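Local coordinates for protein thermophilic dibenzothiophene desulfurization enzyme C (Paenibacillus sp. A11-2, PDB 5XDC) that probably catalyses the flavin-dependent oxidation of dibenzothiophene by O2 to its sulfoxide and then its sulfone, using FMNH2, as a tetrameric monooxygenase of the DszC family, at residues G300-Q305 against V352-S357. Sequence-based numbering, arbitrary orientation.
Sequences GEFAAQ and VIELTS
Phe302 lays its ring flat against the backbone of Leu355, where helix 293-324 meets helix 331-363 in the helical C-terminal domain of the acyl-CoA dehydrogenase fold. Leu355 CA stands 3.9 Å from the centroid of the Phe302 ring and 13° off its normal, a CH-pi contact over the middle of the face. With chi1 at 173°, Leu355 swings CG away from its own N and back along the phenyl, the two side chains sliding past each other in opposite directions. Leu355 CD1 thereby reaches Phe302 CB at 3.8 Å, at the root of the aromatic side chain. Leu355 also packs on Ala266 of helix 247-276. The other half is looser and polar. Glu354 CB approaches Phe302 CE1 obliquely at 4.0 Å, and the chain, extended beyond CG, leaves Glu354 OE1 4.1 Å from Phe302 CE1. No direct hydrogen bond joins the two segments; instead one water donates to Gln305 OE1 at 2.9 Å and to Glu354 OE1 at 2.8 Å. The same Glu354 OE1 also forms a salt bridge with Arg358, one turn further along its helix, and Arg358 in turn touches Phe302. The buried side thus joins the helices through apolar and CH-pi contact, while the partly exposed side is linked across the segments through a water, at a carboxylate whose charge is probably balanced within its own helix.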
ATOM      1  N   GLY B 300       6.162  14.036  -4.017  1.00 12.91           N
ATOM      2  CA  GLY B 300       6.023  13.602  -5.397  1.00 13.81           C
ATOM      3  C   GLY B 300       4.956  12.540  -5.562  1.00 12.79           C
ATOM      4  O   GLY B 300       4.140  12.607  -6.487  1.00 15.62           O
ATOM      5  N   GLU B 301       4.945  11.546  -4.673  1.00 12.29           N
ATOM      6  CA  GLU B 301       3.951  10.480  -4.770  1.00 14.82           C
ATOM      7  C   GLU B 301       2.542  11.049  -4.705  1.00 16.61           C
ATOM      8  O   GLU B 301       1.684  10.719  -5.534  1.00 14.30           O
ATOM      9  CB  GLU B 301       4.157   9.459  -3.652  1.00 18.52           C
ATOM     10  N   PHE B 302       2.284  11.906  -3.720  1.00 14.01           N
ATOM     11  CA  PHE B 302       0.934  12.413  -3.530  1.00 14.02           C
ATOM     12  C   PHE B 302       0.564  13.469  -4.566  1.00 12.83           C
ATOM     13  O   PHE B 302      -0.576  13.475  -5.047  1.00 15.02           O
ATOM     14  CB  PHE B 302       0.774  12.949  -2.114  1.00 13.62           C
ATOM     15  CG  PHE B 302       0.739  11.872  -1.079  1.00 14.56           C
ATOM     16  CD1 PHE B 302      -0.137  10.823  -1.203  1.00 15.29           C
ATOM     17  CD2 PHE B 302       1.597  11.899   0.011  1.00 18.82           C
ATOM     18  CE1 PHE B 302      -0.180   9.825  -0.261  1.00 21.98           C
ATOM     19  CE2 PHE B 302       1.551  10.899   0.956  1.00 19.93           C
ATOM     20  CZ  PHE B 302       0.677   9.859   0.812  1.00 22.45           C
ATOM     21  N   ALA B 303       1.494  14.350  -4.944  1.00 14.37           N
ATOM     22  CA  ALA B 303       1.192  15.320  -5.995  1.00 15.18           C
ATOM     23  C   ALA B 303       0.883  14.624  -7.320  1.00 12.87           C
ATOM     24  O   ALA B 303      -0.020  15.041  -8.052  1.00 13.13           O
ATOM     25  CB  ALA B 303       2.353  16.297  -6.152  1.00 13.75           C
ATOM     26  N   ALA B 304       1.619  13.559  -7.643  1.00 12.71           N
ATOM     27  CA  ALA B 304       1.360  12.832  -8.884  1.00 14.09           C
ATOM     28  C   ALA B 304      -0.029  12.210  -8.877  1.00 13.33           C
ATOM     29  O   ALA B 304      -0.789  12.336  -9.847  1.00 13.28           O
ATOM     30  CB  ALA B 304       2.417  11.749  -9.079  1.00 15.40           C
ATOM     31  N   GLN B 305      -0.359  11.483  -7.806  1.00 12.50           N
ATOM     32  CA  GLN B 305      -1.692  10.905  -7.704  1.00 14.36           C
ATOM     33  C   GLN B 305      -2.767  11.982  -7.774  1.00 14.15           C
ATOM     34  O   GLN B 305      -3.801  11.784  -8.419  1.00 12.01           O
ATOM     35  CB  GLN B 305      -1.823  10.101  -6.417  1.00 16.66           C
ATOM     36  CG  GLN B 305      -0.960   8.873  -6.389  1.00 16.92           C
ATOM     37  CD  GLN B 305      -1.088   8.132  -5.076  1.00 28.74           C
ATOM     38  OE1 GLN B 305      -0.127   8.007  -4.333  1.00 36.27           O
ATOM     39  NE2 GLN B 305      -2.292   7.654  -4.779  1.00 39.80           N
ATOM     40  N   VAL B 352      -7.035  11.028  -0.339  1.00 11.44           N
ATOM     41  CA  VAL B 352      -7.117  12.066   0.682  1.00 11.46           C
ATOM     42  C   VAL B 352      -6.863  11.476   2.063  1.00 11.75           C
ATOM     43  O   VAL B 352      -6.238  12.119   2.909  1.00 11.81           O
ATOM     44  CB  VAL B 352      -8.459  12.825   0.612  1.00 12.06           C
ATOM     45  CG1 VAL B 352      -9.637  11.985   1.081  1.00 10.91           C
ATOM     46  CG2 VAL B 352      -8.361  14.107   1.438  1.00 14.49           C
ATOM     47  N   ILE B 353      -7.314  10.241   2.309  1.00 11.84           N
ATOM     48  CA  ILE B 353      -7.129   9.646   3.631  1.00 11.06           C
ATOM     49  C   ILE B 353      -5.649   9.336   3.878  1.00 12.55           C
ATOM     50  O   ILE B 353      -5.137   9.558   4.983  1.00 12.71           O
ATOM     51  CB  ILE B 353      -8.020   8.396   3.783  1.00 13.11           C
ATOM     52  CG1 ILE B 353      -9.512   8.776   3.805  1.00 13.92           C
ATOM     53  CG2 ILE B 353      -7.669   7.596   5.042  1.00 17.15           C
ATOM     54  CD1 ILE B 353      -9.923   9.732   4.922  1.00 14.29           C
ATOM     55  N   GLU B 354      -4.934   8.853   2.855  1.00 12.85           N
ATOM     56  CA  GLU B 354      -3.502   8.574   2.998  1.00 13.10           C
ATOM     57  C   GLU B 354      -2.708   9.862   3.153  1.00 12.39           C
ATOM     58  O   GLU B 354      -1.867   9.988   4.048  1.00 14.43           O
ATOM     59  CB  GLU B 354      -2.986   7.792   1.780  1.00 11.02           C
ATOM     60  CG  GLU B 354      -3.512   6.396   1.684  1.00 18.81           C
ATOM     61  CD  GLU B 354      -2.966   5.636   0.479  1.00 47.89           C
ATOM     62  OE1 GLU B 354      -2.180   6.222  -0.298  1.00 34.03           O
ATOM     63  OE2 GLU B 354      -3.328   4.449   0.311  1.00 46.01           O
ATOM     64  N   LEU B 355      -2.975  10.837   2.286  1.00 10.99           N
ATOM     65  CA  LEU B 355      -2.181  12.056   2.202  1.00 14.95           C
ATOM     66  C   LEU B 355      -2.295  12.904   3.468  1.00 14.86           C
ATOM     67  O   LEU B 355      -1.291  13.426   3.974  1.00 12.60           O
ATOM     68  CB  LEU B 355      -2.659  12.815   0.965  1.00 18.38           C
ATOM     69  CG  LEU B 355      -2.225  14.201   0.564  1.00 26.50           C
ATOM     70  CD1 LEU B 355      -2.601  14.357  -0.929  1.00 21.51           C
ATOM     71  CD2 LEU B 355      -2.909  15.256   1.418  1.00 16.99           C
ATOM     72  N   THR B 356      -3.504  13.060   3.994  1.00 12.42           N
ATOM     73  CA  THR B 356      -3.686  13.961   5.122  1.00 11.53           C
ATOM     74  C   THR B 356      -3.019  13.433   6.380  1.00 12.57           C
ATOM     75  O   THR B 356      -2.716  14.223   7.283  1.00 13.92           O
ATOM     76  CB  THR B 356      -5.175  14.224   5.379  1.00 12.98           C
ATOM     77  OG1 THR B 356      -5.880  12.994   5.559  1.00 12.72           O
ATOM     78  CG2 THR B 356      -5.781  15.001   4.219  1.00 12.82           C
ATOM     79  N   SER B 357      -2.762  12.128   6.438  1.00 13.36           N
ATOM     80  CA  SER B 357      -2.056  11.511   7.551  1.00 13.44           C
ATOM     81  C   SER B 357      -0.556  11.446   7.291  1.00 13.54           C
ATOM     82  O   SER B 357       0.246  11.836   8.145  1.00 14.42           O
ATOM     83  CB  SER B 357      -2.604  10.103   7.802  1.00 12.71           C
ATOM     84  OG  SER B 357      -1.847   9.450   8.793  1.00 14.85           O
TER
HETATM   85  O   HOH W   1      -0.015   6.154  -2.045  1.00 33.28           O